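Local coordinates for SusD homolog (Bacteroides thetaiotaomicron VPI-5482, PDB 3FDH), which probably binds glycans at the bacterial cell surface, as a SusD/RagB-family partner of an outer-membrane nutrient-uptake system, at residues Y51-D56 / Y61-E66; S257-G262 / Q312-Y317; A20-L25 / T181-L186; D27-T32 / A238-Y243. All coordinates share one frame; numbering follows the deposited sequence. Where two conformers were deposited one is given.

Contact 1. Residues Y51-D56 / Y61-E66; sequences YEVGVD and YAEVRE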
# COMPACT_ATOMS: atom_id res chain seq x y z
N TYR A 51 0.40 1.37 12.01
CA TYR A 51 1.84 1.17 11.69
C TYR A 51 2.68 2.32 12.28
O TYR A 51 3.89 2.20 12.59
CB TYR A 51 2.03 1.21 10.19
CG TYR A 51 1.78 -0.08 9.46
CD1 TYR A 51 1.86 -1.32 10.12
CD2 TYR A 51 1.55 -0.07 8.08
CE1 TYR A 51 1.69 -2.52 9.41
CE2 TYR A 51 1.37 -1.24 7.37
CZ TYR A 51 1.48 -2.46 8.01
OH TYR A 51 1.29 -3.62 7.27
N GLU A 52 1.99 3.44 12.38
CA GLU A 52 2.50 4.71 12.90
C GLU A 52 1.43 5.45 13.62
O GLU A 52 0.24 5.18 13.43
CB GLU A 52 3.07 5.61 11.78
CG GLU A 52 4.13 4.97 10.86
CD GLU A 52 5.46 4.62 11.49
OE1 GLU A 52 5.78 5.12 12.59
OE2 GLU A 52 6.23 3.87 10.82
N VAL A 53 1.89 6.43 14.38
CA VAL A 53 1.00 7.32 15.12
C VAL A 53 1.13 8.73 14.61
O VAL A 53 2.22 9.27 14.45
CB VAL A 53 1.27 7.28 16.66
CG1 VAL A 53 0.27 8.14 17.41
CG2 VAL A 53 1.19 5.83 17.17
N GLY A 54 0.00 9.34 14.26
CA GLY A 54 0.02 10.74 13.85
C GLY A 54 0.17 11.58 15.11
O GLY A 54 -0.66 11.51 16.01
N VAL A 55 1.22 12.39 15.14
CA VAL A 55 1.60 13.14 16.37
C VAL A 55 1.55 14.68 16.22
O VAL A 55 1.62 15.42 17.19
CB VAL A 55 3.00 12.67 16.92
CG1 VAL A 55 2.95 11.18 17.43
CG2 VAL A 55 4.14 12.89 15.88
N ASP A 56 1.43 15.14 14.99
CA ASP A 56 1.36 16.58 14.74
C ASP A 56 0.43 16.98 13.59
O ASP A 56 0.27 16.26 12.61
CB ASP A 56 2.76 17.14 14.48
CG ASP A 56 2.78 18.66 14.51
OD1 ASP A 56 2.47 19.24 15.56
OD2 ASP A 56 3.10 19.27 13.48
N TYR A 61 -4.77 15.05 14.08
CA TYR A 61 -6.27 15.13 14.09
C TYR A 61 -6.91 13.88 13.48
O TYR A 61 -8.02 13.46 13.83
CB TYR A 61 -6.78 16.46 13.50
CG TYR A 61 -6.39 17.60 14.45
CD1 TYR A 61 -6.97 17.69 15.71
CD2 TYR A 61 -5.39 18.48 14.13
CE1 TYR A 61 -6.58 18.68 16.62
CE2 TYR A 61 -4.98 19.47 15.03
CZ TYR A 61 -5.57 19.56 16.28
OH TYR A 61 -5.16 20.55 17.14
N ALA A 62 -6.16 13.26 12.60
CA ALA A 62 -6.57 11.97 12.00
C ALA A 62 -6.43 10.90 13.09
O ALA A 62 -7.30 10.06 13.30
CB ALA A 62 -5.73 11.61 10.76
N GLU A 63 -5.32 10.95 13.81
CA GLU A 63 -5.06 9.98 14.85
C GLU A 63 -6.12 9.96 15.96
O GLU A 63 -6.52 8.90 16.44
CB GLU A 63 -3.67 10.28 15.45
CG GLU A 63 -3.18 9.20 16.47
CD GLU A 63 -2.91 7.84 15.84
OE1 GLU A 63 -2.33 7.78 14.71
OE2 GLU A 63 -3.21 6.82 16.51
N VAL A 64 -6.58 11.14 16.35
CA VAL A 64 -7.52 11.27 17.46
C VAL A 64 -8.92 11.31 16.93
O VAL A 64 -9.88 11.47 17.64
CB VAL A 64 -7.21 12.46 18.38
CG1 VAL A 64 -5.84 12.24 19.07
CG2 VAL A 64 -7.34 13.85 17.64
N ARG A 65 -9.00 11.18 15.63
CA ARG A 65 -10.27 11.15 14.90
C ARG A 65 -11.12 12.36 15.11
O ARG A 65 -12.33 12.24 15.35
CB ARG A 65 -11.09 9.92 15.27
CG ARG A 65 -10.39 8.62 15.11
CD ARG A 65 -10.00 8.28 13.69
NE ARG A 65 -9.61 6.89 13.71
CZ ARG A 65 -8.37 6.42 13.71
NH1 ARG A 65 -7.32 7.22 13.54
NH2 ARG A 65 -8.20 5.13 13.82
N GLU A 66 -10.50 13.54 15.05
CA GLU A 66 -11.25 14.78 15.17
C GLU A 66 -11.37 15.50 13.83
O GLU A 66 -10.46 16.19 13.39
CB GLU A 66 -10.66 15.65 16.30
CG GLU A 66 -10.60 14.85 17.64
CD GLU A 66 -9.88 15.53 18.83
OE1 GLU A 66 -9.37 16.66 18.70
OE2 GLU A 66 -9.83 14.88 19.92
O HOH W 1 -1.60 4.64 15.45

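Contact 2. Residues S257-G262 / Q312-Y317; sequences SRAGFG and QSTSKY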
# COMPACT_ATOMS: atom_id res chain seq x y z
N SER A 257 9.11 16.62 5.86
CA SER A 257 8.33 17.86 5.72
C SER A 257 7.46 18.21 6.92
O SER A 257 7.23 19.39 7.19
CB SER A 257 7.40 17.80 4.51
OG SER A 257 8.17 17.88 3.32
N ARG A 258 6.99 17.18 7.61
CA ARG A 258 6.00 17.33 8.68
C ARG A 258 6.37 16.78 10.04
O ARG A 258 5.76 17.13 11.04
CB ARG A 258 4.68 16.68 8.25
CG ARG A 258 4.18 17.19 6.93
CD ARG A 258 3.82 18.64 7.09
NE ARG A 258 3.94 19.35 5.82
CZ ARG A 258 4.15 20.66 5.75
NH1 ARG A 258 4.26 21.39 6.88
NH2 ARG A 258 4.25 21.23 4.55
N ALA A 259 7.38 15.93 10.08
CA ALA A 259 7.82 15.28 11.32
C ALA A 259 6.58 14.79 12.08
O ALA A 259 6.50 14.87 13.29
CB ALA A 259 8.64 16.26 12.18
N GLY A 260 5.65 14.22 11.34
CA GLY A 260 4.32 13.92 11.88
C GLY A 260 3.95 12.56 12.36
O GLY A 260 2.80 12.32 12.72
N PHE A 261 4.92 11.68 12.38
CA PHE A 261 4.77 10.30 12.86
C PHE A 261 5.59 10.03 14.12
O PHE A 261 6.67 10.55 14.32
CB PHE A 261 5.29 9.27 11.86
CG PHE A 261 4.46 9.09 10.62
CD1 PHE A 261 3.10 8.96 10.67
CD2 PHE A 261 5.10 8.94 9.41
CE1 PHE A 261 2.39 8.74 9.51
CE2 PHE A 261 4.39 8.70 8.26
CZ PHE A 261 3.05 8.60 8.31
N GLY A 262 5.00 9.18 14.95
CA GLY A 262 5.58 8.65 16.17
C GLY A 262 5.46 7.13 16.16
O GLY A 262 4.60 6.54 15.53
N GLN A 312 0.27 16.26 21.20
CA GLN A 312 0.65 16.78 19.90
C GLN A 312 2.05 17.40 19.97
O GLN A 312 2.31 18.34 20.74
CB GLN A 312 -0.41 17.76 19.43
CG GLN A 312 -0.25 18.09 17.98
CD GLN A 312 -1.30 19.04 17.49
OE1 GLN A 312 -1.32 19.39 16.30
NE2 GLN A 312 -2.19 19.47 18.39
N SER A 313 2.98 16.84 19.21
CA SER A 313 4.36 17.25 19.28
C SER A 313 5.18 16.56 18.20
O SER A 313 4.95 15.39 17.88
CB SER A 313 4.91 16.85 20.65
OG SER A 313 6.32 17.08 20.77
N THR A 314 6.16 17.28 17.66
CA THR A 314 7.00 16.73 16.61
C THR A 314 8.33 16.31 17.19
O THR A 314 9.21 15.82 16.48
CB THR A 314 7.25 17.71 15.45
OG1 THR A 314 7.85 18.91 15.96
CG2 THR A 314 5.93 18.05 14.71
N SER A 315 8.47 16.49 18.49
CA SER A 315 9.72 16.18 19.17
C SER A 315 9.66 15.18 20.33
O SER A 315 10.66 14.57 20.68
CB SER A 315 10.35 17.48 19.71
OG SER A 315 9.49 18.18 20.57
N LYS A 316 8.49 14.98 20.89
CA LYS A 316 8.37 14.11 22.07
C LYS A 316 8.62 12.61 21.89
O LYS A 316 9.29 11.93 22.70
CB LYS A 316 7.00 14.28 22.69
CG LYS A 316 6.78 13.45 23.94
CD LYS A 316 5.36 13.60 24.43
CE LYS A 316 5.08 12.75 25.67
NZ LYS A 316 5.99 13.09 26.81
N TYR A 317 8.04 12.09 20.84
CA TYR A 317 8.02 10.64 20.59
C TYR A 317 9.07 10.14 19.64
O TYR A 317 9.48 10.80 18.68
CB TYR A 317 6.64 10.21 20.07
CG TYR A 317 5.49 10.57 20.99
CD1 TYR A 317 5.27 9.84 22.16
CD2 TYR A 317 4.66 11.67 20.73
CE1 TYR A 317 4.26 10.17 23.02
CE2 TYR A 317 3.63 12.01 21.61
CZ TYR A 317 3.43 11.24 22.75
OH TYR A 317 2.43 11.57 23.65
O HOH W 2 7.75 11.46 16.68

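Contact 3. Residues A20-L25 / T181-L186; sequences ASRFIL and TEQDFL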
# COMPACT_ATOMS: atom_id res chain seq x y z
N ALA A 20 4.23 12.44 -26.99
CA ALA A 20 4.39 10.99 -27.22
C ALA A 20 4.04 10.21 -25.95
O ALA A 20 4.41 10.59 -24.84
CB ALA A 20 5.81 10.64 -27.71
N SER A 21 3.32 9.11 -26.14
CA SER A 21 2.82 8.31 -25.01
C SER A 21 3.88 7.93 -24.01
O SER A 21 3.61 7.88 -22.82
CB SER A 21 2.13 7.04 -25.49
OG SER A 21 0.90 7.34 -26.11
N ARG A 22 5.08 7.65 -24.48
CA ARG A 22 6.15 7.23 -23.58
C ARG A 22 6.45 8.29 -22.53
O ARG A 22 6.68 7.98 -21.36
CB ARG A 22 7.41 6.81 -24.34
CG ARG A 22 8.09 7.88 -25.15
CD ARG A 22 9.12 7.24 -26.03
NE ARG A 22 9.91 8.19 -26.78
CZ ARG A 22 9.59 8.68 -27.98
NH1 ARG A 22 8.46 8.31 -28.60
NH2 ARG A 22 10.41 9.54 -28.56
N PHE A 23 6.39 9.54 -22.94
CA PHE A 23 6.68 10.64 -22.01
C PHE A 23 5.55 10.78 -20.99
O PHE A 23 5.75 11.14 -19.81
CB PHE A 23 6.94 11.94 -22.78
CG PHE A 23 8.10 11.84 -23.73
CD1 PHE A 23 9.34 11.41 -23.28
CD2 PHE A 23 7.96 12.13 -25.09
CE1 PHE A 23 10.41 11.30 -24.16
CE2 PHE A 23 9.02 12.03 -25.95
CZ PHE A 23 10.24 11.61 -25.49
N ILE A 24 4.35 10.47 -21.43
CA ILE A 24 3.20 10.55 -20.53
C ILE A 24 3.35 9.41 -19.51
O ILE A 24 3.11 9.58 -18.30
CB ILE A 24 1.84 10.43 -21.26
CG1 ILE A 24 1.70 11.50 -22.36
CG2 ILE A 24 0.69 10.57 -20.25
CD1 ILE A 24 0.48 11.31 -23.25
N LEU A 25 3.80 8.27 -20.00
CA LEU A 25 3.91 7.09 -19.13
C LEU A 25 4.90 7.34 -18.02
O LEU A 25 4.75 6.88 -16.90
CB LEU A 25 4.33 5.85 -19.93
CG LEU A 25 4.37 4.53 -19.19
CD1 LEU A 25 2.88 4.16 -18.78
CD2 LEU A 25 5.08 3.43 -20.00
N THR A 181 11.93 2.28 -23.03
CA THR A 181 12.86 1.88 -21.98
C THR A 181 13.18 2.95 -20.94
O THR A 181 13.06 2.71 -19.75
CB THR A 181 14.20 1.35 -22.54
OG1 THR A 181 13.95 0.18 -23.32
CG2 THR A 181 15.15 0.97 -21.41
N GLU A 182 13.60 4.11 -21.40
CA GLU A 182 14.08 5.16 -20.47
C GLU A 182 12.96 5.85 -19.71
O GLU A 182 13.19 6.48 -18.67
CB GLU A 182 14.96 6.17 -21.22
CG GLU A 182 16.24 5.55 -21.83
CD GLU A 182 17.16 4.87 -20.81
OE1 GLU A 182 17.14 5.27 -19.61
OE2 GLU A 182 17.94 3.97 -21.21
N GLN A 183 11.74 5.66 -20.20
CA GLN A 183 10.54 6.26 -19.60
C GLN A 183 9.84 5.30 -18.64
O GLN A 183 9.05 5.70 -17.79
CB GLN A 183 9.56 6.71 -20.68
CG GLN A 183 9.99 7.96 -21.45
CD GLN A 183 11.10 7.70 -22.40
OE1 GLN A 183 10.98 6.85 -23.28
NE2 GLN A 183 12.20 8.46 -22.28
N ASP A 184 10.14 4.03 -18.79
CA ASP A 184 9.56 2.97 -17.94
C ASP A 184 10.39 2.86 -16.66
O ASP A 184 11.36 2.10 -16.58
CB ASP A 184 9.52 1.63 -18.67
CG ASP A 184 9.02 0.51 -17.78
OD1 ASP A 184 8.57 0.83 -16.64
OD2 ASP A 184 9.11 -0.67 -18.19
N PHE A 185 10.03 3.68 -15.70
CA PHE A 185 10.72 3.76 -14.41
C PHE A 185 10.43 2.55 -13.52
O PHE A 185 11.00 2.40 -12.44
CB PHE A 185 10.36 5.04 -13.65
CG PHE A 185 10.74 6.30 -14.36
CD1 PHE A 185 12.01 6.44 -14.89
CD2 PHE A 185 9.84 7.35 -14.46
CE1 PHE A 185 12.36 7.61 -15.54
CE2 PHE A 185 10.18 8.51 -15.08
CZ PHE A 185 11.43 8.65 -15.63
N LEU A 186 9.56 1.67 -13.98
CA LEU A 186 9.23 0.50 -13.20
C LEU A 186 10.10 -0.65 -13.65
O LEU A 186 10.84 -1.23 -12.85
CB LEU A 186 7.75 0.17 -13.34
CG LEU A 186 7.08 -0.39 -12.11
CD1 LEU A 186 7.19 0.64 -10.94
CD2 LEU A 186 5.63 -0.70 -12.47

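Contact 4. Residues D27-T32 / A238-Y243; sequences DVITST and AAFDIY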
# COMPACT_ATOMS: atom_id res chain seq x y z
N ASP A 27 5.46 9.96 -16.52
CA ASP A 27 4.76 10.77 -15.52
C ASP A 27 3.74 9.96 -14.76
O ASP A 27 3.57 10.12 -13.55
CB ASP A 27 4.04 11.94 -16.19
CG ASP A 27 3.50 12.93 -15.18
OD1 ASP A 27 4.27 13.80 -14.71
OD2 ASP A 27 2.30 12.85 -14.89
N VAL A 28 3.05 9.09 -15.47
CA VAL A 28 1.99 8.26 -14.88
C VAL A 28 2.61 7.32 -13.84
O VAL A 28 2.10 7.14 -12.74
CB VAL A 28 1.17 7.49 -16.00
CG1 VAL A 28 0.39 6.30 -15.46
CG2 VAL A 28 0.26 8.48 -16.80
N ILE A 29 3.75 6.75 -14.18
CA ILE A 29 4.39 5.81 -13.26
C ILE A 29 4.88 6.56 -12.02
O ILE A 29 4.70 6.12 -10.86
CB ILE A 29 5.55 5.08 -13.94
CG1 ILE A 29 5.01 4.20 -15.08
CG2 ILE A 29 6.35 4.24 -12.96
CD1 ILE A 29 6.13 3.60 -15.94
N THR A 30 5.47 7.71 -12.28
CA THR A 30 6.02 8.53 -11.20
C THR A 30 4.92 8.96 -10.24
O THR A 30 5.01 8.84 -9.01
CB THR A 30 6.69 9.78 -11.76
OG1 THR A 30 7.81 9.40 -12.58
CG2 THR A 30 7.17 10.66 -10.63
N SER A 31 3.87 9.48 -10.83
CA SER A 31 2.74 9.96 -10.04
C SER A 31 2.00 8.85 -9.30
O SER A 31 1.57 9.04 -8.15
CB SER A 31 1.77 10.81 -10.88
OG SER A 31 1.07 10.04 -11.82
N THR A 32 1.88 7.69 -9.95
CA THR A 32 1.20 6.54 -9.34
C THR A 32 1.95 6.05 -8.10
O THR A 32 1.35 5.74 -7.07
CB THR A 32 0.90 5.42 -10.35
OG1 THR A 32 0.05 5.95 -11.38
CG2 THR A 32 0.17 4.28 -9.66
N ALA A 238 7.27 -5.06 -8.41
CA ALA A 238 6.98 -3.74 -9.01
C ALA A 238 7.42 -2.63 -8.07
O ALA A 238 6.69 -2.22 -7.17
CB ALA A 238 5.54 -3.63 -9.33
N ALA A 239 8.65 -2.21 -8.31
CA ALA A 239 9.31 -1.21 -7.49
C ALA A 239 9.71 -0.01 -8.31
O ALA A 239 10.33 -0.11 -9.33
CB ALA A 239 10.55 -1.81 -6.85
N PHE A 240 9.34 1.13 -7.78
CA PHE A 240 9.72 2.42 -8.33
C PHE A 240 10.94 2.74 -7.51
O PHE A 240 10.81 3.15 -6.34
CB PHE A 240 8.61 3.44 -8.11
CG PHE A 240 8.89 4.78 -8.67
CD1 PHE A 240 8.83 5.01 -10.03
CD2 PHE A 240 9.16 5.86 -7.83
CE1 PHE A 240 9.07 6.25 -10.56
CE2 PHE A 240 9.40 7.12 -8.36
CZ PHE A 240 9.38 7.31 -9.75
N ASP A 241 12.10 2.54 -8.12
CA ASP A 241 13.35 2.58 -7.42
C ASP A 241 14.31 3.58 -8.04
O ASP A 241 15.41 3.22 -8.39
CB ASP A 241 13.92 1.16 -7.48
CG ASP A 241 15.01 0.88 -6.44
OD1 ASP A 241 15.27 1.70 -5.53
OD2 ASP A 241 15.59 -0.21 -6.53
N ILE A 242 13.86 4.81 -8.20
CA ILE A 242 14.69 5.83 -8.84
C ILE A 242 15.03 6.96 -7.88
O ILE A 242 15.52 8.01 -8.27
CB ILE A 242 14.03 6.39 -10.16
CG1 ILE A 242 12.83 7.30 -9.84
CG2 ILE A 242 13.62 5.24 -11.08
CD1 ILE A 242 12.19 7.98 -11.08
N TYR A 243 14.80 6.72 -6.60
CA TYR A 243 15.09 7.76 -5.60
C TYR A 243 16.58 7.99 -5.42
O TYR A 243 17.41 7.08 -5.56
CB TYR A 243 14.42 7.46 -4.25
CG TYR A 243 12.93 7.33 -4.38
CD1 TYR A 243 12.18 8.31 -5.01
CD2 TYR A 243 12.27 6.23 -3.85
CE1 TYR A 243 10.80 8.20 -5.13
CE2 TYR A 243 10.89 6.10 -3.96
CZ TYR A 243 10.16 7.08 -4.61
OH TYR A 243 8.80 6.98 -4.71

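Contact 1. Residues Y51-D56 / Y61-E66
Glu63 reaches across to Gly54 and takes its backbone N-H: Gly54 N lies 2.8 Å from Glu63 OE1, and an N-H...O angle of 167° makes the bond nearly straight. The donor does not sit in the carboxylate plane but comes from above it, 43° out. Glu63 crosses the Val53 side chain at about a right angle, with Val53 CG1 packed 3.6 Å from Glu63 CD. CG of Glu63 stands anti to its backbone N (chi1 -172°), which carries the chain towards the strand, and the bend at chi2 then turns the carboxylate onto Gly54. The Glu63 stem also covers Gly54 O, whose distance to Glu63 CB is 3.3 Å; this buried carbonyl oxygen has no polar partner in the model. A water extends the link, donating to Glu52 O at 2.8 Å and to Glu63 OE2 at 2.9 Å. Strand 52-54, antiparallel to strand 261-263, leads through a short connection into helix 57-63, whose last residue turns its side chain back on the strand. Further partners fix the carboxylate, with Ser47 OG bonded to OE1 and Gly308 N to OE2; so many donors would be expected to stabilise the charged form. Behind Glu63 the helix closes in a Schellman motif: Arg65 has positive phi, and Glu66 N bonds back to Tyr61 O at 2.8 Å and Arg65 N to Ala62 O. Arg65 NH1 donates to Ala62 O at 2.9 Å from the opposite face, while NE bonds Lys459 O and NH2 bonds Asn456 OD1.

Contact 2. Residues S257-G262 / Q312-Y317
Ala259 and Thr314 meet through their beta carbons, Ala259 CB lying 3.8 Å from Thr314 CB. This joins the end of helix 250-258 to an irregular loop built on an ST turn and ST motif: Ser313 OG accepts from Ser315 N at 3.2 Å and from Lys316 N at 3.0 Å, bending the backbone around Thr314. With chi1 at 58°, Thr314 places OG1 between its own N and carbonyl carbon and turns CG2 to the helix end, where CG2 rests 3.5 Å from Ala259 O. That oxygen is buried by the contact without a polar partner in the model. Ala259 itself leaves the helix with positive phi (45°), and the chain then enters strand 261-263. At the other end of the contact Gly262 CA is 4.3 Å from Tyr317 CB; a beta carbon modelled on Gly262 would come tightly against it. The Tyr317 ring leads away from there, its hydroxyl bonded to Asp311 N and one face covered by Lys316 CD, 3.5 Å above the ring plane and offset toward the rim. Between the backbones a single water donates to Phe261 O at 2.8 Å and to Tyr317 O at 2.7 Å.

Contact 3. Residues A20-L25 / T181-L186
Gln183, which packs on Arg22 and Phe23, is followed in the chain by a firmly gripped polar atom: Asp184 OD1 accepts from Leu186 N at 3.0 Å in an Asx turn and also from Tyr187 N, while OD2 is bonded to Gly189 N and Trp194 NE1. These bonds fix the loop that presents Gln183. Across the contact itself there is no hydrogen bond, and the segments meet by van der Waals packing. Two Gln183 methylenes lie against Arg22 O, CB at 3.2 Å and CG at 3.3 Å. Gln183 CG lies beside its own backbone N (chi1 -73°), and a bend at chi2 lays the amide alongside the Arg22 and Phe23 side chains, which pack on each other. Its NE2 approaches the Phe23 ring obliquely, 3.8 Å from Phe23 CE1, with ring and amide planes 64° apart. OE1 is by the arginine stem and guanidinium edge, 3.3 Å from Arg22 CD, a position tentative because Arg22 has two deposited conformers. Cutting Gln183 back to an alanine would keep the beta carbon on Arg22 O but would probably leave a gap beside the Arg22-Phe23 pair, uncovering the arginine stem and Phe23 CD1 and CE1. The contact sets the loop between helices 154-171 and 191-208 against the first turns of helix 21-37, whose Leu25 also packs on Ile92 of helix 76-95 and Met111 of helix 106-127.

Contact 4. Residues D27-T32 / A238-Y243
Apolar packing carries this contact, and Phe240 supplies one whole side of it. Ile29 CG2 lies 3.9 Å from Phe240 CD1, the ring being met obliquely, while the far end of the ring rests on Thr30, with Phe240 CZ 3.9 Å from Thr30 CA. With chi1 at -179°, CG of the phenylalanine points opposite the backbone N and beside the carbonyl carbon, a torsion that carries the ring across to Ile29 and Thr30. Shortening Phe240 to an alanine would probably leave a gap between strand and helix, with Ile29 and Thr30 losing part of their cover, the share that the ring gives. The one polar group at the ring belongs to the helix: Thr30 OG1, although 3.9 Å from Phe240 CZ, is hydrogen-bonded to Ala26 O one turn back, so the hydroxyl already has an acceptor although it lies obliquely beside the ring. Around the ring, Ala33 and Phe185 add further cover, and Tyr243 CZ lies in plane at its edge. A short two-stranded antiparallel sheet, 238-240 with 330-331, is thereby packed on helix 21-37, a small strand element set on the predominantly helical framework of a SusD-like protein.

In the fold
The four contacts form two pairs. Contacts 1 and 2, with centres 10 Å apart, share the sheet of strands 52-54 and 261-263: Gly262 N is 2.8 Å from Val53 O, a probable hydrogen bond, and Ser313 N makes another probable one with Val55 O, also at 2.8 Å. Contacts 3 and 4, also 10 Å between centres, both use helix 21-37, and Phe185 bridges them, its CB lying 3.6 Å from Phe240 CE1. The pairs do not touch: contacts 1 and 3 are 37 Å apart between centres, on opposite sides of the chain's centre, and contacts 2 and 4 have their centres 27 Å apart. Contact 1 is nested within the chain loops closed by contacts 3 and 4.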